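Local coordinates for putative sortase (Streptococcus pneumoniae, PDB 2W1K), which probably catalyses the sortase transpeptidation reactions that covalently join pilin subunits during assembly of the pneumococcal pilus fibre, at residues V143-M148 / N168-I173; D132-D137 / V187-V192; P98-L101 / R107-I110; E19-Q24 / N138-V143; P70-M75 / D126-G131. One frame throughout, in Å; residues are numbered along the deposited sequence. Where two conformers were deposited one is given.

Contact 1 (V143-M148 / N168-I173); sequences VEYQMM and NIMTLI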
# COMPACT_ATOMS: atom_id res chain seq x y z
N VAL A 143 -4.68 -5.38 8.95
CA VAL A 143 -4.49 -6.64 8.19
C VAL A 143 -3.02 -6.90 8.39
O VAL A 143 -2.23 -5.96 8.30
CB VAL A 143 -4.78 -6.44 6.71
CG1 VAL A 143 -4.50 -7.70 5.92
CG2 VAL A 143 -6.25 -5.92 6.54
N GLU A 144 -2.67 -8.15 8.62
CA GLU A 144 -1.27 -8.52 8.83
C GLU A 144 -0.78 -9.28 7.60
O GLU A 144 -1.52 -10.12 7.09
CB GLU A 144 -1.10 -9.36 10.15
CG GLU A 144 0.40 -9.73 10.23
CD GLU A 144 0.69 -10.67 11.38
OE1 GLU A 144 -0.12 -10.70 12.35
OE2 GLU A 144 1.73 -11.36 11.32
N TYR A 145 0.41 -8.94 7.11
CA TYR A 145 1.11 -9.69 6.01
C TYR A 145 2.52 -10.10 6.43
O TYR A 145 3.08 -9.60 7.35
CB TYR A 145 1.30 -8.72 4.80
CG TYR A 145 0.02 -8.25 4.09
CD1 TYR A 145 -0.81 -7.25 4.62
CD2 TYR A 145 -0.33 -8.78 2.87
CE1 TYR A 145 -1.94 -6.83 3.92
CE2 TYR A 145 -1.45 -8.37 2.17
CZ TYR A 145 -2.25 -7.38 2.68
OH TYR A 145 -3.38 -6.97 1.88
N GLN A 146 3.13 -10.99 5.69
CA GLN A 146 4.43 -11.33 5.98
C GLN A 146 5.27 -11.41 4.67
O GLN A 146 4.81 -11.90 3.62
CB GLN A 146 4.47 -12.60 6.81
CG GLN A 146 4.09 -13.78 6.04
CD GLN A 146 4.39 -15.07 6.79
OE1 GLN A 146 4.83 -15.07 7.98
NE2 GLN A 146 4.16 -16.18 6.11
N MET A 147 6.49 -10.90 4.78
CA MET A 147 7.42 -10.91 3.62
C MET A 147 7.71 -12.30 3.10
O MET A 147 8.14 -13.22 3.88
CB MET A 147 8.65 -10.13 3.96
CG MET A 147 9.44 -9.64 2.69
SD MET A 147 10.51 -10.95 2.17
CE MET A 147 11.88 -10.07 1.39
N MET A 148 7.43 -12.46 1.81
CA MET A 148 7.60 -13.71 1.12
C MET A 148 8.86 -13.75 0.23
O MET A 148 9.67 -14.70 0.33
CB MET A 148 6.41 -14.03 0.22
CG MET A 148 5.10 -14.24 0.93
SD MET A 148 5.02 -15.78 1.87
CE MET A 148 5.63 -15.28 3.50
N ASN A 168 -3.15 -13.89 -1.89
CA ASN A 168 -3.52 -12.54 -1.60
C ASN A 168 -2.22 -11.82 -1.20
O ASN A 168 -1.62 -12.15 -0.17
CB ASN A 168 -4.58 -12.49 -0.49
CG ASN A 168 -5.13 -11.10 -0.26
OD1 ASN A 168 -4.49 -10.25 0.39
ND2 ASN A 168 -6.34 -10.84 -0.77
N ILE A 169 -1.83 -10.81 -1.99
CA ILE A 169 -0.50 -10.25 -1.92
C ILE A 169 -0.53 -8.76 -1.84
O ILE A 169 -1.43 -8.14 -2.40
CB ILE A 169 0.27 -10.63 -3.20
CG1 ILE A 169 0.27 -12.16 -3.41
CG2 ILE A 169 1.71 -10.07 -3.17
CD1 ILE A 169 1.14 -13.04 -2.41
N MET A 170 0.40 -8.19 -1.09
CA MET A 170 0.66 -6.77 -1.18
C MET A 170 2.10 -6.63 -1.68
O MET A 170 3.01 -7.28 -1.07
CB MET A 170 0.58 -6.08 0.19
CG MET A 170 0.83 -4.56 0.09
SD MET A 170 0.45 -3.75 1.65
CE MET A 170 -1.31 -3.47 1.38
N THR A 171 2.28 -5.91 -2.79
CA THR A 171 3.65 -5.78 -3.36
C THR A 171 4.11 -4.34 -3.17
O THR A 171 3.34 -3.38 -3.47
CB THR A 171 3.74 -6.16 -4.85
OG1 THR A 171 3.37 -7.56 -5.01
CG2 THR A 171 5.17 -5.87 -5.49
N LEU A 172 5.28 -4.17 -2.53
CA LEU A 172 5.91 -2.84 -2.35
C LEU A 172 6.86 -2.57 -3.54
O LEU A 172 7.68 -3.42 -3.91
CB LEU A 172 6.69 -2.81 -1.05
CG LEU A 172 5.87 -2.51 0.22
CD1 LEU A 172 4.35 -2.66 0.28
CD2 LEU A 172 6.51 -2.70 1.56
N ILE A 173 6.77 -1.37 -4.14
CA ILE A 173 7.67 -1.07 -5.26
C ILE A 173 8.40 0.24 -5.00
O ILE A 173 7.81 1.22 -4.56
CB ILE A 173 6.89 -0.93 -6.62
CG1 ILE A 173 7.92 -0.73 -7.77
CG2 ILE A 173 5.81 0.20 -6.53
CD1 ILE A 173 7.32 -0.91 -9.20
O HOH W 1 -3.69 -7.69 -0.59
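Tyr145 reaches from strand 141-153 to Met170 and Asn168 of strand 168-176, and its side chain is easiest followed from the base. At CB it leaves the backbone with CG opposite the carbonyl carbon (chi1 -66°), a setting that sends the ring across to the other strand. CD2 lies 3.9 Å from Met170 CB. One atom further, CE2 comes to 3.6 Å from the same CB, which sits over one ring face, offset toward the rim, in a CH-pi contact. The methionine chain then runs on above that face. Its SD lies 4.7 Å from the Tyr145 ring centroid and 16° off the normal, a Met-aromatic contact, while CE ends 4.1 Å from the Tyr145 OH. The two strands are not neighbours in the beta-barrel of the sortase fold, since strand 183-196 runs between them. The axes of 143-148 and 168-173 come within 8.3 Å, with their directions 68° apart, and side chains rather than backbone bonds bridge the gap. At the tip, Tyr145 OH donates to a water at 2.6 Å, lying in the ring plane at its edge. That water donates in turn to Asn168 OD1 and to Ile169 O, so it ties the phenol to the far strand where no direct bond does. Arg191 NH2 is a second partner of the hydroxyl, and Asn168 ND2 bonds to the carbonyls of Gly103 and Leu101.

Contact 2 (D132-D137 / V187-V192); sequences DALYYD and VNFERV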
# COMPACT_ATOMS: atom_id res chain seq x y z
N ASP A 132 9.23 -11.01 7.79
CA ASP A 132 9.04 -9.77 8.45
C ASP A 132 7.61 -9.33 8.24
O ASP A 132 6.99 -9.59 7.18
CB ASP A 132 10.02 -8.72 7.89
CG ASP A 132 11.45 -8.91 8.43
OD1 ASP A 132 11.64 -9.75 9.35
OD2 ASP A 132 12.33 -8.14 7.98
N ALA A 133 7.09 -8.61 9.24
CA ALA A 133 5.66 -8.29 9.28
C ALA A 133 5.40 -6.91 8.65
O ALA A 133 6.29 -6.04 8.66
CB ALA A 133 5.19 -8.33 10.75
N LEU A 134 4.21 -6.71 8.09
CA LEU A 134 3.71 -5.43 7.59
C LEU A 134 2.29 -5.45 8.14
O LEU A 134 1.58 -6.48 8.06
CB LEU A 134 3.72 -5.48 6.06
CG LEU A 134 3.13 -4.29 5.28
CD1 LEU A 134 3.74 -4.05 3.87
CD2 LEU A 134 1.61 -4.37 5.16
N TYR A 135 1.89 -4.32 8.72
CA TYR A 135 0.53 -4.17 9.19
C TYR A 135 -0.16 -3.03 8.40
O TYR A 135 0.45 -1.94 8.18
CB TYR A 135 0.53 -3.81 10.65
CG TYR A 135 1.15 -4.91 11.51
CD1 TYR A 135 0.43 -6.03 11.82
CD2 TYR A 135 2.48 -4.81 12.01
CE1 TYR A 135 0.94 -7.00 12.60
CE2 TYR A 135 3.06 -5.83 12.77
CZ TYR A 135 2.25 -6.91 13.10
OH TYR A 135 2.69 -7.94 13.88
N TYR A 136 -1.43 -3.27 8.00
CA TYR A 136 -2.09 -2.34 7.18
C TYR A 136 -3.39 -1.94 7.89
O TYR A 136 -4.22 -2.78 8.16
CB TYR A 136 -2.37 -2.97 5.74
CG TYR A 136 -3.11 -2.00 4.89
CD1 TYR A 136 -2.44 -1.00 4.20
CD2 TYR A 136 -4.52 -2.02 4.80
CE1 TYR A 136 -3.11 -0.02 3.43
CE2 TYR A 136 -5.22 -1.03 4.08
CZ TYR A 136 -4.51 -0.07 3.38
OH TYR A 136 -5.17 0.95 2.74
N ASP A 137 -3.64 -0.67 8.11
CA ASP A 137 -4.84 -0.30 8.85
C ASP A 137 -5.88 0.40 7.96
O ASP A 137 -5.56 1.46 7.36
CB ASP A 137 -4.37 0.58 10.02
CG ASP A 137 -5.48 0.92 10.97
OD1 ASP A 137 -6.68 0.65 10.69
OD2 ASP A 137 -5.12 1.50 12.05
N VAL A 187 9.04 -6.01 -3.40
CA VAL A 187 9.03 -6.85 -2.25
C VAL A 187 7.56 -7.34 -2.04
O VAL A 187 6.64 -6.54 -1.83
CB VAL A 187 9.53 -6.03 -0.99
CG1 VAL A 187 9.67 -6.96 0.18
CG2 VAL A 187 10.94 -5.31 -1.26
N ASN A 188 7.32 -8.66 -2.15
CA ASN A 188 6.01 -9.29 -2.03
C ASN A 188 5.73 -9.75 -0.63
O ASN A 188 6.62 -10.33 0.05
CB ASN A 188 5.85 -10.42 -3.05
CG ASN A 188 6.23 -9.92 -4.45
OD1 ASN A 188 5.70 -8.92 -4.89
ND2 ASN A 188 7.25 -10.52 -5.07
N PHE A 189 4.50 -9.49 -0.19
CA PHE A 189 4.09 -9.89 1.13
C PHE A 189 2.79 -10.72 1.01
O PHE A 189 1.94 -10.33 0.22
CB PHE A 189 3.71 -8.63 1.91
CG PHE A 189 4.89 -7.81 2.38
CD1 PHE A 189 5.56 -6.93 1.49
CD2 PHE A 189 5.32 -7.89 3.72
CE1 PHE A 189 6.67 -6.15 1.95
CE2 PHE A 189 6.40 -7.09 4.17
CZ PHE A 189 7.05 -6.23 3.28
N GLU A 190 2.62 -11.80 1.80
CA GLU A 190 1.38 -12.57 1.73
C GLU A 190 0.54 -12.22 2.98
O GLU A 190 1.07 -12.03 4.09
CB GLU A 190 1.63 -14.11 1.66
CG GLU A 190 0.32 -14.84 1.29
CD GLU A 190 0.48 -16.39 1.01
OE1 GLU A 190 1.57 -16.88 1.27
OE2 GLU A 190 -0.49 -17.06 0.55
N ARG A 191 -0.76 -12.16 2.79
CA ARG A 191 -1.65 -11.83 3.84
C ARG A 191 -1.73 -12.95 4.80
O ARG A 191 -1.92 -14.12 4.39
CB ARG A 191 -3.03 -11.60 3.30
CG ARG A 191 -4.03 -11.30 4.46
CD ARG A 191 -5.48 -10.95 3.79
NE ARG A 191 -5.46 -9.69 3.04
CZ ARG A 191 -6.45 -8.77 3.08
NH1 ARG A 191 -7.62 -9.02 3.75
NH2 ARG A 191 -6.30 -7.62 2.48
N VAL A 192 -1.67 -12.58 6.08
CA VAL A 192 -1.79 -13.58 7.15
C VAL A 192 -3.14 -13.61 7.97
O VAL A 192 -3.68 -14.67 8.28
CB VAL A 192 -0.48 -13.43 8.09
CG1 VAL A 192 -0.70 -13.88 9.42
CG2 VAL A 192 0.68 -14.07 7.43
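Leu134 and Phe189 meet at about a right angle inside the beta-barrel of the sortase fold, on two strands that are separated by one other. Strand 141-153 runs between 133-137 and 183-196 and shares backbone bonds with both, which leaves side chains to make this contact; the CA atoms of Leu134 and Phe189 are 7.9 Å apart. The leucine stands over the phenylalanine. Its CG is turned opposite the backbone N (chi1 175°), and from there the CD1 branch drops onto the ring, 3.9 Å from the Phe189 centroid and only 4° off the normal. That is nearly central, so the methyl is almost equally far from all six ring carbons, a clean CH-pi contact. Leu134 CB lies on the same side of the ring but displaced toward its margin, 3.7 Å from Phe189 CE2, while the CD2 branch stays farther off. Met170 and Leu172 of strand 168-176 also pack on Leu134, and Leu128 touches Phe189, so the pair belongs to a continuous apolar core. Phe189 itself has CG opposite its carbonyl carbon (chi1 -75°), a setting that tips the ring toward strand 133-137. Just ahead of that strand, the carboxylate of Asp132 is taken up by Lys129 N, and the residue meets the ring through its backbone: Asp132 O approaches Phe189 CE2 obliquely, at 4.0 Å.

Contact 3 (P98-L101 / R107-I110); sequences PLPL and RSVI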
# COMPACT_ATOMS: atom_id res chain seq x y z
N PRO A 98 -5.41 -3.99 -7.81
CA PRO A 98 -6.47 -3.96 -6.84
C PRO A 98 -6.10 -3.20 -5.56
O PRO A 98 -4.94 -3.16 -5.10
CB PRO A 98 -6.81 -5.47 -6.62
CG PRO A 98 -5.41 -6.18 -6.89
CD PRO A 98 -4.97 -5.37 -8.16
N LEU A 99 -7.10 -2.64 -4.96
CA LEU A 99 -6.96 -2.18 -3.55
C LEU A 99 -6.83 -3.44 -2.62
O LEU A 99 -7.29 -4.56 -2.96
CB LEU A 99 -8.19 -1.31 -3.14
CG LEU A 99 -8.26 -0.08 -4.07
CD1 LEU A 99 -9.70 0.63 -3.97
CD2 LEU A 99 -7.20 1.03 -3.66
N PRO A 100 -6.23 -3.24 -1.45
CA PRO A 100 -5.82 -4.40 -0.63
C PRO A 100 -6.99 -5.05 0.15
O PRO A 100 -7.12 -4.90 1.35
CB PRO A 100 -4.72 -3.76 0.32
CG PRO A 100 -5.31 -2.32 0.49
CD PRO A 100 -5.61 -1.96 -0.94
N LEU A 101 -7.90 -5.74 -0.56
CA LEU A 101 -9.04 -6.35 0.12
C LEU A 101 -8.84 -7.85 0.14
O LEU A 101 -7.97 -8.34 -0.52
CB LEU A 101 -10.35 -6.07 -0.63
CG LEU A 101 -10.70 -4.63 -0.90
CD1 LEU A 101 -12.04 -4.62 -1.73
CD2 LEU A 101 -10.92 -3.90 0.41
N ARG A 107 -3.34 -8.88 -6.03
CA ARG A 107 -1.96 -8.41 -5.78
C ARG A 107 -1.99 -6.88 -5.80
O ARG A 107 -2.02 -6.26 -6.86
CB ARG A 107 -0.95 -9.01 -6.76
CG ARG A 107 0.53 -8.35 -6.72
CD ARG A 107 1.45 -9.10 -7.74
NE ARG A 107 2.87 -8.97 -7.41
CZ ARG A 107 3.87 -9.38 -8.19
NH1 ARG A 107 3.57 -9.97 -9.36
NH2 ARG A 107 5.15 -9.21 -7.79
N SER A 108 -2.04 -6.27 -4.61
CA SER A 108 -2.29 -4.83 -4.52
C SER A 108 -0.88 -4.21 -4.45
O SER A 108 -0.01 -4.74 -3.70
CB SER A 108 -3.05 -4.49 -3.22
OG SER A 108 -3.14 -3.06 -3.05
N VAL A 109 -0.61 -3.14 -5.23
CA VAL A 109 0.82 -2.61 -5.36
C VAL A 109 0.82 -1.20 -4.79
O VAL A 109 -0.01 -0.39 -5.18
CB VAL A 109 1.37 -2.61 -6.82
CG1 VAL A 109 2.84 -2.19 -6.80
CG2 VAL A 109 1.38 -4.09 -7.40
N ILE A 110 1.70 -0.96 -3.83
CA ILE A 110 1.83 0.36 -3.14
C ILE A 110 3.28 0.85 -3.51
O ILE A 110 4.28 0.10 -3.32
CB ILE A 110 1.76 0.24 -1.60
CG1 ILE A 110 0.42 -0.38 -0.99
CG2 ILE A 110 2.04 1.58 -0.86
CD1 ILE A 110 -0.77 0.10 -1.54
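The loop that leaves strand 91-93 doubles back over strand 106-111, with Pro98 and Pro100 bearing on Arg107 and Ser108. One hydrogen bond joins the two segments: Ser108 OG donates to Pro98 O at 2.7 Å, in the carbonyl plane, with a C=O...donor angle of 153°. The hydroxyl is swung opposite the serine's own backbone N (chi1 173°), which points it at the proline carbonyl oxygen. Pro98 O also lies 3.2 Å from Ser108 CA in a CA-H...O contact, and His93 NE2 offers it a weak bond from the neighbouring strand. Strands 91-93 and 106-111 pair antiparallel in the sortase sheet, so this is a connection folded onto the strand it is about to enter. Pro98 lays its ring against the backbone of Arg107, with Pro98 CD 3.3 Å from Arg107 O and Pro98 CG 3.4 Å from that same oxygen. The arginine side chain leaves in another direction, to Thr171, Asn188 and Glu151. Further along, Pro100 is the centre of an inverse gamma turn closed by Leu101 N to Leu99 O at 2.7 Å. The turn sets the Pro100 ring beside the serine: Pro100 CD is 3.4 Å from Ser108 OG, and Pro100 CB is 4.0 Å from Ser108 CB. Having no hydrogen, Pro100 N makes no bond to that hydroxyl. Met170 packs on Pro100 as well.

Contact 4 (E19-Q24 / N138-V143); sequences EMYQEQ and NGQEIV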
# COMPACT_ATOMS: atom_id res chain seq x y z
N GLU A 19 -20.07 3.86 9.20
CA GLU A 19 -20.69 4.23 7.92
C GLU A 19 -19.66 4.62 6.90
O GLU A 19 -19.71 4.10 5.78
CB GLU A 19 -21.69 5.35 8.18
CG GLU A 19 -22.57 5.76 7.01
CD GLU A 19 -23.43 6.97 7.37
OE1 GLU A 19 -22.91 8.11 7.36
OE2 GLU A 19 -24.63 6.78 7.68
N MET A 20 -18.69 5.47 7.24
CA MET A 20 -17.58 5.72 6.34
C MET A 20 -16.77 4.44 5.93
O MET A 20 -16.41 4.26 4.78
CB MET A 20 -16.67 6.79 6.91
CG MET A 20 -17.30 8.15 6.83
SD MET A 20 -16.44 9.25 8.04
CE MET A 20 -17.59 10.66 8.30
N TYR A 21 -16.56 3.54 6.85
CA TYR A 21 -15.76 2.42 6.62
C TYR A 21 -16.52 1.51 5.63
O TYR A 21 -15.92 0.93 4.67
CB TYR A 21 -15.56 1.68 7.98
CG TYR A 21 -15.15 0.18 7.83
CD1 TYR A 21 -13.83 -0.20 7.56
CD2 TYR A 21 -16.12 -0.84 7.90
CE1 TYR A 21 -13.50 -1.56 7.39
CE2 TYR A 21 -15.79 -2.17 7.70
CZ TYR A 21 -14.48 -2.54 7.49
OH TYR A 21 -14.17 -3.91 7.37
N GLN A 22 -17.80 1.35 5.84
CA GLN A 22 -18.58 0.44 4.95
C GLN A 22 -18.70 1.04 3.51
O GLN A 22 -18.72 0.32 2.48
CB GLN A 22 -19.99 0.16 5.53
CG GLN A 22 -20.72 -1.02 4.86
CD GLN A 22 -19.93 -2.34 4.90
OE1 GLN A 22 -19.62 -2.90 3.84
NE2 GLN A 22 -19.58 -2.82 6.10
N GLU A 23 -18.79 2.37 3.45
CA GLU A 23 -18.76 3.01 2.18
C GLU A 23 -17.36 2.84 1.48
O GLU A 23 -17.29 2.54 0.28
CB GLU A 23 -19.13 4.46 2.36
CG GLU A 23 -19.11 5.21 1.11
CD GLU A 23 -19.51 6.69 1.31
OE1 GLU A 23 -19.26 7.26 2.43
OE2 GLU A 23 -20.06 7.27 0.34
N GLN A 24 -16.25 2.95 2.22
CA GLN A 24 -14.94 2.67 1.59
C GLN A 24 -14.80 1.21 1.18
O GLN A 24 -14.12 0.92 0.20
CB GLN A 24 -13.75 2.97 2.52
CG GLN A 24 -13.61 4.41 2.93
CD GLN A 24 -13.05 5.25 1.82
OE1 GLN A 24 -11.82 5.22 1.60
NE2 GLN A 24 -13.93 6.03 1.09
N ASN A 138 -7.08 -0.19 7.80
CA ASN A 138 -8.10 0.39 6.89
C ASN A 138 -9.07 1.20 7.69
O ASN A 138 -10.13 1.63 7.19
CB ASN A 138 -8.91 -0.66 6.09
CG ASN A 138 -9.63 -1.72 6.95
OD1 ASN A 138 -10.02 -1.52 8.07
ND2 ASN A 138 -9.79 -2.85 6.38
N GLY A 139 -8.73 1.39 8.96
CA GLY A 139 -9.64 2.14 9.84
C GLY A 139 -10.19 1.37 10.99
O GLY A 139 -9.98 1.74 12.16
N GLN A 140 -10.91 0.30 10.67
CA GLN A 140 -11.55 -0.62 11.65
C GLN A 140 -10.90 -1.95 11.81
O GLN A 140 -11.32 -2.70 12.67
CB GLN A 140 -12.99 -0.96 11.19
CG GLN A 140 -13.75 0.26 10.79
CD GLN A 140 -14.47 0.95 11.91
OE1 GLN A 140 -14.50 2.20 12.01
NE2 GLN A 140 -15.13 0.18 12.72
N GLU A 141 -9.96 -2.27 10.94
CA GLU A 141 -9.25 -3.54 10.95
C GLU A 141 -7.73 -3.30 10.68
O GLU A 141 -7.35 -2.41 9.89
CB GLU A 141 -9.73 -4.39 9.79
CG GLU A 141 -11.24 -4.56 9.80
CD GLU A 141 -11.75 -5.31 8.58
OE1 GLU A 141 -11.59 -4.72 7.48
OE2 GLU A 141 -12.27 -6.48 8.68
N ILE A 142 -6.89 -4.19 11.22
CA ILE A 142 -5.51 -4.19 10.88
C ILE A 142 -5.26 -5.46 10.14
O ILE A 142 -5.59 -6.56 10.64
CB ILE A 142 -4.59 -4.05 12.12
CG1 ILE A 142 -4.61 -2.63 12.70
CG2 ILE A 142 -3.15 -4.21 11.59
CD1 ILE A 142 -4.12 -2.48 14.28
N VAL A 143 -4.68 -5.38 8.95
CA VAL A 143 -4.49 -6.64 8.19
C VAL A 143 -3.02 -6.90 8.39
O VAL A 143 -2.23 -5.96 8.30
CB VAL A 143 -4.78 -6.44 6.71
CG1 VAL A 143 -4.50 -7.70 5.92
CG2 VAL A 143 -6.25 -5.92 6.54
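Helix 18-34, near the N-terminus, lies against the turn that joins barrel strands 133-137 and 141-153 of the sortase fold, bringing Tyr21 CA to 6.9 Å from Gly139 CA. Almost everything across this surface contact hangs on the Tyr21 ring, which is directed at the turn with CG opposite the backbone N (chi1 159°). Over one face lies the aliphatic part of Gln140: its CG is 3.3 Å from Tyr21 CD1, and its CB makes a CH-pi contact 4.0 Å from the ring centroid. Asn138 OD1 sits at the edge, near the ring plane, 3.5 Å from Tyr21 CE1. At the tip, Tyr21 OH donates to Glu141 OE1 at 2.7 Å, arriving from above the carboxylate, 80° out of its plane. Asn138 ND2 reaches the same oxygen on its anti side, at 2.8 Å and much closer to the plane. Asn138 also shapes the turn, because its OD1 accepts from Glu141 N at 3.0 Å in an Asx motif. Glu141 OE2 bonds to Gln196 and to a bound MES molecule, probably from the crystallisation liquor. With two donors gripping OE1 and further partners on OE2, the carboxylate is held in orientation and is probably stabilised as the anion.

Contact 5 (P70-M75 / D126-G131); sequences PSLEIM and DQLKVG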
# COMPACT_ATOMS: atom_id res chain seq x y z
N PRO A 70 7.24 -2.34 11.11
CA PRO A 70 7.98 -2.06 12.34
C PRO A 70 9.46 -2.37 12.23
O PRO A 70 10.29 -1.61 12.76
CB PRO A 70 7.28 -2.96 13.43
CG PRO A 70 5.80 -3.16 12.84
CD PRO A 70 6.04 -3.19 11.32
N SER A 71 9.81 -3.45 11.53
CA SER A 71 11.19 -3.79 11.55
C SER A 71 12.02 -2.75 10.81
O SER A 71 13.18 -2.76 10.94
CB SER A 71 11.42 -5.23 11.08
OG SER A 71 11.15 -5.38 9.69
N LEU A 72 11.41 -1.82 10.08
CA LEU A 72 12.13 -0.78 9.34
C LEU A 72 11.77 0.60 9.89
O LEU A 72 12.13 1.62 9.33
CB LEU A 72 11.71 -0.79 7.85
CG LEU A 72 12.18 -1.94 6.95
CD1 LEU A 72 11.85 -1.89 5.43
CD2 LEU A 72 13.70 -2.25 7.24
N GLU A 73 11.00 0.61 10.98
CA GLU A 73 10.37 1.79 11.53
C GLU A 73 9.73 2.64 10.45
O GLU A 73 9.88 3.83 10.42
CB GLU A 73 11.33 2.56 12.36
CG GLU A 73 11.79 1.68 13.53
CD GLU A 73 12.81 2.35 14.42
OE1 GLU A 73 13.58 3.14 13.87
OE2 GLU A 73 12.81 2.08 15.66
N ILE A 74 8.92 2.00 9.64
CA ILE A 74 8.12 2.70 8.65
C ILE A 74 6.68 2.75 9.11
O ILE A 74 6.09 1.68 9.41
CB ILE A 74 8.17 1.93 7.35
CG1 ILE A 74 9.62 1.96 6.81
CG2 ILE A 74 7.15 2.54 6.26
CD1 ILE A 74 9.83 1.07 5.52
N MET A 75 6.11 3.96 9.20
CA MET A 75 4.70 4.10 9.52
C MET A 75 4.15 5.28 8.68
O MET A 75 4.43 6.40 9.00
CB MET A 75 4.57 4.37 11.04
CG MET A 75 3.14 4.54 11.57
SD MET A 75 2.90 4.93 13.34
CE MET A 75 4.14 3.96 14.26
N ASP A 126 15.25 -3.00 1.00
CA ASP A 126 16.20 -4.10 0.60
C ASP A 126 16.67 -4.90 1.84
O ASP A 126 17.19 -5.99 1.72
CB ASP A 126 17.41 -3.56 -0.15
CG ASP A 126 18.16 -2.51 0.66
OD1 ASP A 126 17.64 -1.42 0.93
OD2 ASP A 126 19.27 -2.78 1.09
N GLN A 127 16.45 -4.34 3.03
CA GLN A 127 16.74 -5.02 4.28
C GLN A 127 15.75 -6.11 4.80
O GLN A 127 16.10 -6.84 5.72
CB GLN A 127 16.82 -3.96 5.32
CG GLN A 127 18.08 -3.17 5.20
CD GLN A 127 18.14 -2.01 6.15
OE1 GLN A 127 18.86 -1.05 5.90
NE2 GLN A 127 17.39 -2.08 7.27
N LEU A 128 14.53 -6.14 4.25
CA LEU A 128 13.48 -7.00 4.67
C LEU A 128 13.89 -8.44 4.44
O LEU A 128 14.48 -8.74 3.37
CB LEU A 128 12.21 -6.70 3.87
CG LEU A 128 11.50 -5.42 4.30
CD1 LEU A 128 10.47 -4.97 3.21
CD2 LEU A 128 10.89 -5.69 5.69
N LYS A 129 13.57 -9.30 5.43
CA LYS A 129 13.93 -10.74 5.40
C LYS A 129 12.59 -11.44 5.39
O LYS A 129 11.63 -10.85 5.87
CB LYS A 129 14.62 -11.15 6.68
CG LYS A 129 15.95 -10.43 7.01
CD LYS A 129 17.21 -11.04 6.28
CE LYS A 129 18.46 -10.05 6.30
NZ LYS A 129 19.86 -10.67 6.26
N VAL A 130 12.56 -12.69 4.88
CA VAL A 130 11.34 -13.45 4.71
C VAL A 130 10.70 -13.57 6.12
O VAL A 130 11.40 -13.82 7.08
CB VAL A 130 11.70 -14.84 4.22
CG1 VAL A 130 10.51 -15.80 4.28
CG2 VAL A 130 12.38 -14.80 2.81
N GLY A 131 9.40 -13.34 6.26
CA GLY A 131 8.74 -13.42 7.59
C GLY A 131 8.51 -12.04 8.21
O GLY A 131 7.63 -11.86 9.06
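Leu72 pushes its CD1 methyl into the fork of Leu128, 3.7 Å from Leu128 CG and 3.9 Å from Leu128 CD2. The two side chains cross at about a right angle, and both have CG opposite the carbonyl carbon (chi1 -72° and -76°), with the second torsion extended. The second methyl of Leu72 works separately: CD2 lies 3.7 Å from Gln127 NE2 and 4.0 Å from Gln127 CB. Gln127 is extended beyond CG and runs at a slant to the leucine, laying both its base and its amide nitrogen near that methyl. Leu72 belongs to the short 3-10 turn between strands 65-69 and 74-80 of the sortase sheet. Glu73 N bonds to Pro70 O at 2.9 Å, and Glu73 and Ile74 together face Ile69 in a G1 beta bulge. Against this hairpin end lies the loop that leads into strand 133-137. Ser71 sits at the margin, its OG between the backbone N and the carbonyl carbon, 4.0 Å from Leu128 CD2 and weakly bonded to Asp132. Leu128 continues inward to Val187, Phe189 and Ile69.

Contacts 1 and 2 are two crossings of one apolar core, their centres 4 Å apart, and Thr171 OG1 of contact 1 probably bonds to Asn188 OD1 of contact 2 at 2.7 Å. Contact 3, about 9 Å from contact 1 between centres, joins it through the sheet, with Thr171 N 2.7 Å from Ser108 O. Contact 5 comes in where Met147 O lies 2.7 Å from Gly131 N. Contact 4 is peripheral, about 25 Å from contact 5 between centres, but shares Val143 and strand 141-153 with contact 1. Bound MES, probably from the crystallisation liquor, is found at Glu141 of contact 4 and at Arg191 of contact 2, and about 6 Å from the Tyr145 side chain.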